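Long-range contacts in xylose isomerase domain protein TIM barrel (PDB 3TVA), which binds a magnesium ion in a TIM barrel of the xylose isomerase type and is probably an isomerase: residues 154-158 with 208-212; 36-42 with 65-71. All coordinates share one frame; numbering follows the deposited sequence. Where two conformers were deposited one is given.

Contact 1. Residues 154-158 with 208-212; sequences AVHLE and RSIHC. With MG (magnesium ion), chain C.
Strand 154-158, through H156 and E158, meets segment 208-212 of strand 207-216 across the inside of the barrel without pairing with it: strand 179-183 lies between them in the sheet, the axes come no closer than 7.9 Å, and their N-to-C directions differ by 35°. Side chains must therefore span the gap. H156 does so with its CG anti to the carbonyl carbon (chi1 -61°), which carries the imidazole over to R208 and S209. CB of R208 sits over one face of that ring, 3.6 Å from its centroid, in a CH-pi contact. From the ring's rim ND1 donates to OG of S209 at 2.8 Å, a bent bond (144°) with the hydroxyl tilted out of the ring plane; N182, on the intervening strand, also bonds this OG. A water in the ring plane at NE2 can also reach NH1 of R208 in one of its two conformers. Farther along, E158 and H211 meet through a magnesium ion, bound by E158 OE2 at 2.4 Å and H211 ND1 at 2.5 Å, while N182 bonds E158 OE1 and Q39 probably bonds H211 NE2. D184 and E259 complete this site at the C-terminal end of a TIM barrel, where the fold places its active sites.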
loop_
_atom_site.group_PDB
_atom_site.type_symbol
_atom_site.label_atom_id
_atom_site.label_comp_id
_atom_site.label_asym_id
_atom_site.label_seq_id
_atom_site.Cartn_x
_atom_site.Cartn_y
_atom_site.Cartn_z
ATOM N N ALA A 154 10.625 5.615 -6.673
ATOM C CA ALA A 154 9.851 6.400 -5.721
ATOM C C ALA A 154 9.475 5.511 -4.529
ATOM O O ALA A 154 9.374 4.284 -4.661
ATOM C CB ALA A 154 8.563 6.939 -6.405
ATOM N N VAL A 155 9.312 6.131 -3.363
ATOM C CA VAL A 155 8.765 5.454 -2.184
ATOM C C VAL A 155 7.331 5.947 -1.929
ATOM O O VAL A 155 7.085 7.157 -1.845
ATOM C CB VAL A 155 9.615 5.734 -0.939
ATOM C CG1 VAL A 155 9.002 5.069 0.288
ATOM C CG2 VAL A 155 11.055 5.256 -1.162
ATOM N N HIS A 156 6.392 5.009 -1.826
ATOM C CA HIS A 156 4.982 5.331 -1.595
ATOM C C HIS A 156 4.593 4.951 -0.165
ATOM O O HIS A 156 4.594 3.759 0.197
ATOM C CB HIS A 156 4.091 4.549 -2.574
ATOM C CG HIS A 156 4.337 4.855 -4.021
ATOM N ND1 HIS A 156 3.595 4.277 -5.036
ATOM C CD2 HIS A 156 5.227 5.674 -4.631
ATOM C CE1 HIS A 156 4.031 4.715 -6.204
ATOM N NE2 HIS A 156 5.021 5.567 -5.987
ATOM N N LEU A 157 4.262 5.948 0.652
ATOM C CA LEU A 157 3.829 5.683 2.026
ATOM C C LEU A 157 2.414 5.156 2.016
ATOM O O LEU A 157 1.510 5.766 1.446
ATOM C CB LEU A 157 3.881 6.956 2.882
ATOM C CG LEU A 157 5.261 7.588 3.009
ATOM C CD1 LEU A 157 5.225 8.923 3.776
ATOM C CD2 LEU A 157 6.218 6.595 3.678
ATOM N N GLU A 158 2.219 4.011 2.643
ATOM C CA GLU A 158 0.896 3.442 2.785
ATOM C C GLU A 158 0.097 4.248 3.826
ATOM O O GLU A 158 0.652 4.657 4.842
ATOM C CB GLU A 158 1.049 1.993 3.216
ATOM C CG GLU A 158 -0.210 1.368 3.678
ATOM C CD GLU A 158 -1.138 1.013 2.539
ATOM O OE1 GLU A 158 -0.820 1.218 1.350
ATOM O OE2 GLU A 158 -2.212 0.532 2.869
ATOM N N ARG A 208 0.526 8.603 -5.513
ATOM C CA ARG A 208 1.124 7.941 -6.672
ATOM C C ARG A 208 0.583 6.554 -7.030
ATOM O O ARG A 208 0.860 6.044 -8.113
ATOM C CB ARG A 208 2.642 7.831 -6.461
ATOM C CG ARG A 208 3.314 9.117 -6.034
ATOM C CD ARG A 208 3.920 9.911 -7.200
ATOM N NE ARG A 208 4.881 10.866 -6.658
ATOM C CZ ARG A 208 6.205 10.763 -6.761
ATOM N NH1 ARG A 208 6.769 9.768 -7.460
ATOM N NH2 ARG A 208 6.965 11.683 -6.183
ATOM N N SER A 209 -0.165 5.940 -6.119
ATOM C CA SER A 209 -0.728 4.609 -6.351
ATOM C C SER A 209 -1.840 4.421 -5.347
ATOM O O SER A 209 -1.920 5.166 -4.378
ATOM C CB SER A 209 0.322 3.485 -6.250
ATOM O OG SER A 209 0.903 3.435 -4.958
ATOM N N ILE A 210 -2.718 3.453 -5.557
ATOM C CA ILE A 210 -3.827 3.304 -4.618
ATOM C C ILE A 210 -4.188 1.852 -4.382
ATOM O O ILE A 210 -3.887 0.987 -5.198
ATOM C CB ILE A 210 -5.112 4.024 -5.106
ATOM C CG1 ILE A 210 -5.656 3.338 -6.349
ATOM C CG2 ILE A 210 -4.866 5.534 -5.393
ATOM C CD1 ILE A 210 -7.118 3.024 -6.253
ATOM N N HIS A 211 -4.844 1.602 -3.252
ATOM C CA HIS A 211 -5.480 0.327 -3.003
ATOM C C HIS A 211 -6.993 0.496 -2.977
ATOM O O HIS A 211 -7.515 1.483 -2.443
ATOM C CB HIS A 211 -4.950 -0.286 -1.703
ATOM C CG HIS A 211 -3.539 -0.771 -1.820
ATOM N ND1 HIS A 211 -2.755 -1.082 -0.733
ATOM C CD2 HIS A 211 -2.764 -0.990 -2.912
ATOM C CE1 HIS A 211 -1.557 -1.461 -1.138
ATOM N NE2 HIS A 211 -1.536 -1.420 -2.459
ATOM N N CYS A 212 -7.692 -0.446 -3.600
ATOM C CA CYS A 212 -9.133 -0.497 -3.487
ATOM C C CYS A 212 -9.463 -1.567 -2.475
ATOM O O CYS A 212 -9.298 -2.760 -2.736
ATOM C CB CYS A 212 -9.780 -0.832 -4.833
ATOM S SG CYS A 212 -9.570 0.516 -6.017
HETATM MG MG MG C . -3.365 -1.227 1.647
HETATM O O HOH W 1 5.861 6.977 -8.251
#

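Contact 2. Residues 36-42 with 65-71; sequences PTVQVHA and IQVTVIF
Five of the backbone hydrogen bonds between 36-42 and 65-71 form a parallel ladder: Q66 N to P36 O, V38 N to Q66 O, T68 N to V38 O, V40 N to V69 O and F71 N to V40 O, the last at 2.7 Å. A42 N then extends the series to F71 O. The register slips by one residue at T68, so that V38 faces V67 but V40 faces I70, an irregularity of the beta-bulge kind. A chi1 of 63° sets T68 OG1 between the backbone N and the carbonyl carbon, and there it shares one water with T37 OG1 and a second with Q39 NE2.

The extended side chain of Q39 runs beside V69, its CG 3.8 Å from V69 CB, and brings OE1 to the edge of the F71 ring, 3.2 Å from CE1. Amide and ring planes are only 9° apart. The probable hydrogen-bond partner of this oxygen is H211 NE2, and Q39 NE2 donates to N182, so both polar atoms of the amide have partners. F71 O lies over the centre of the H41 ring, whose ND1 bonds A42 O at 2.9 Å.

On the other face, V38 CG2 meets I65 CG2 at 3.6 Å and V40 CG2 meets V67 CG1 at 3.7 Å, while A42 CB reaches I70 CG2. Helices 27-32 and 97-114 cover parts of this aliphatic layer. The chemistry thus divides by face: hydrocarbon toward the helices, whereas the other mixes V69 with polar and aromatic groups, of which Q39 and F71 lie against the magnesium ligands H211 and E158.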
loop_
_atom_site.group_PDB
_atom_site.type_symbol
_atom_site.label_atom_id
_atom_site.label_comp_id
_atom_site.label_asym_id
_atom_site.label_seq_id
_atom_site.Cartn_x
_atom_site.Cartn_y
_atom_site.Cartn_z
ATOM N N PRO A 36 -3.987 -7.035 -15.781
ATOM C CA PRO A 36 -2.739 -6.572 -16.401
ATOM C C PRO A 36 -1.609 -6.161 -15.431
ATOM O O PRO A 36 -0.452 -6.122 -15.849
ATOM C CB PRO A 36 -3.195 -5.364 -17.233
ATOM C CG PRO A 36 -4.360 -4.803 -16.443
ATOM C CD PRO A 36 -5.069 -6.035 -15.901
ATOM N N THR A 37 -1.938 -5.802 -14.193
ATOM C CA THR A 37 -0.940 -5.238 -13.278
ATOM C C THR A 37 -1.093 -5.819 -11.885
ATOM O O THR A 37 -2.174 -6.269 -11.512
ATOM C CB THR A 37 -1.039 -3.681 -13.113
ATOM O OG1 THR A 37 -2.248 -3.347 -12.421
ATOM C CG2 THR A 37 -1.005 -2.971 -14.442
ATOM N N VAL A 38 -0.002 -5.813 -11.124
ATOM C CA VAL A 38 -0.054 -6.194 -9.721
ATOM C C VAL A 38 0.863 -5.296 -8.898
ATOM O O VAL A 38 1.814 -4.707 -9.413
ATOM C CB VAL A 38 0.403 -7.663 -9.488
ATOM C CG1 VAL A 38 -0.549 -8.667 -10.144
ATOM C CG2 VAL A 38 1.843 -7.877 -9.966
ATOM N N GLN A 39 0.570 -5.211 -7.608
ATOM C CA GLN A 39 1.554 -4.798 -6.626
ATOM C C GLN A 39 1.971 -6.072 -5.922
ATOM O O GLN A 39 1.196 -7.014 -5.821
ATOM C CB GLN A 39 0.964 -3.819 -5.615
ATOM C CG GLN A 39 0.610 -2.473 -6.214
ATOM C CD GLN A 39 0.214 -1.481 -5.148
ATOM O OE1 GLN A 39 0.446 -1.717 -3.966
ATOM N NE2 GLN A 39 -0.386 -0.364 -5.553
ATOM N N VAL A 40 3.212 -6.124 -5.472
ATOM C CA VAL A 40 3.740 -7.354 -4.915
ATOM C C VAL A 40 4.347 -7.116 -3.543
ATOM O O VAL A 40 5.168 -6.208 -3.367
ATOM C CB VAL A 40 4.852 -7.926 -5.825
ATOM C CG1 VAL A 40 5.308 -9.277 -5.320
ATOM C CG2 VAL A 40 4.344 -8.045 -7.252
ATOM N N HIS A 41 3.971 -7.939 -2.574
ATOM C CA HIS A 41 4.692 -7.930 -1.323
ATOM C C HIS A 41 6.094 -8.517 -1.562
ATOM O O HIS A 41 6.233 -9.563 -2.188
ATOM C CB HIS A 41 3.946 -8.714 -0.249
ATOM C CG HIS A 41 4.463 -8.462 1.134
ATOM N ND1 HIS A 41 5.703 -8.900 1.554
ATOM C CD2 HIS A 41 3.922 -7.794 2.182
ATOM C CE1 HIS A 41 5.894 -8.534 2.812
ATOM N NE2 HIS A 41 4.829 -7.859 3.215
ATOM N N ALA A 42 7.132 -7.839 -1.085
ATOM C CA ALA A 42 8.499 -8.314 -1.310
ATOM C C ALA A 42 8.692 -9.698 -0.699
ATOM O O ALA A 42 8.157 -9.999 0.360
ATOM C CB ALA A 42 9.525 -7.338 -0.731
ATOM N N ILE A 65 2.020 -9.607 -17.129
ATOM C CA ILE A 65 1.704 -8.799 -15.962
ATOM C C ILE A 65 2.799 -7.790 -15.635
ATOM O O ILE A 65 3.980 -8.147 -15.528
ATOM C CB ILE A 65 1.449 -9.688 -14.722
ATOM C CG1 ILE A 65 0.121 -10.438 -14.862
ATOM C CG2 ILE A 65 1.489 -8.855 -13.446
ATOM C CD1 ILE A 65 -0.116 -11.472 -13.771
ATOM N N GLN A 66 2.387 -6.540 -15.439
ATOM C CA GLN A 66 3.301 -5.474 -15.036
ATOM C C GLN A 66 3.277 -5.259 -13.516
ATOM O O GLN A 66 2.211 -5.146 -12.914
ATOM C CB GLN A 66 2.930 -4.175 -15.770
ATOM C CG GLN A 66 3.846 -2.992 -15.483
ATOM C CD GLN A 66 3.252 -1.653 -15.968
ATOM O OE1 GLN A 66 2.187 -1.613 -16.600
ATOM N NE2 GLN A 66 3.940 -0.557 -15.657
ATOM N N VAL A 67 4.458 -5.192 -12.903
ATOM C CA VAL A 67 4.587 -4.981 -11.463
ATOM C C VAL A 67 4.763 -3.493 -11.188
ATOM O O VAL A 67 5.733 -2.895 -11.628
ATOM C CB VAL A 67 5.828 -5.722 -10.918
ATOM C CG1 VAL A 67 5.951 -5.527 -9.396
ATOM C CG2 VAL A 67 5.767 -7.203 -11.294
ATOM N N THR A 68 3.756 -2.886 -10.571
ATOM C CA THR A 68 3.734 -1.449 -10.300
ATOM C C THR A 68 4.407 -0.958 -9.006
ATOM O O THR A 68 4.991 0.111 -8.978
ATOM C CB THR A 68 2.314 -0.889 -10.457
ATOM O OG1 THR A 68 1.455 -1.508 -9.495
ATOM C CG2 THR A 68 1.788 -1.195 -11.876
ATOM N N VAL A 69 4.281 -1.725 -7.930
ATOM C CA VAL A 69 4.887 -1.371 -6.653
ATOM C C VAL A 69 5.311 -2.655 -5.942
ATOM O O VAL A 69 4.611 -3.670 -6.003
ATOM C CB VAL A 69 3.899 -0.613 -5.695
ATOM C CG1 VAL A 69 4.619 -0.179 -4.427
ATOM C CG2 VAL A 69 3.224 0.611 -6.362
ATOM N N ILE A 70 6.461 -2.619 -5.273
ATOM C CA ILE A 70 6.849 -3.718 -4.398
ATOM C C ILE A 70 6.826 -3.260 -2.935
ATOM O O ILE A 70 7.488 -2.296 -2.572
ATOM C CB ILE A 70 8.231 -4.305 -4.796
ATOM C CG1 ILE A 70 8.098 -4.990 -6.170
ATOM C CG2 ILE A 70 8.710 -5.278 -3.713
ATOM C CD1 ILE A 70 9.396 -5.432 -6.807
ATOM N N PHE A 71 6.051 -3.945 -2.102
ATOM C CA PHE A 71 5.799 -3.488 -0.737
ATOM C C PHE A 71 6.720 -4.137 0.281
ATOM O O PHE A 71 6.958 -5.336 0.232
ATOM C CB PHE A 71 4.327 -3.756 -0.349
ATOM C CG PHE A 71 3.481 -2.513 -0.307
ATOM C CD1 PHE A 71 2.888 -2.022 -1.455
ATOM C CD2 PHE A 71 3.303 -1.820 0.883
ATOM C CE1 PHE A 71 2.119 -0.865 -1.419
ATOM C CE2 PHE A 71 2.543 -0.668 0.925
ATOM C CZ PHE A 71 1.949 -0.191 -0.230
HETATM O O HOH W 2 -1.142 -2.706 -9.753
HETATM O O HOH W 3 0.160 0.845 -8.558
#

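In the fold
Both contacts are largely buried and belong to one barrel sheet, but they illustrate two ways of joining strands. Contact 2 links neighbours within the beta-alpha-beta unit 37-41, 50-62, 66-71, relying chiefly on main-chain bonds and aliphatic packing, with P36 and Q66 exposed at one end; its centre lies about 11 Å from that of the chain. Contact 1, with its centre about 5 Å from the chain centre and no exposed residue among those that touch, links strands that are not neighbours, through side chains, a water and a metal ion, without backbone pairing. The two meet inside the barrel, where Q39 and F71 touch H211 and E158. Contact 2 thereby supplies second-shell groups to two metal ligands of contact 1.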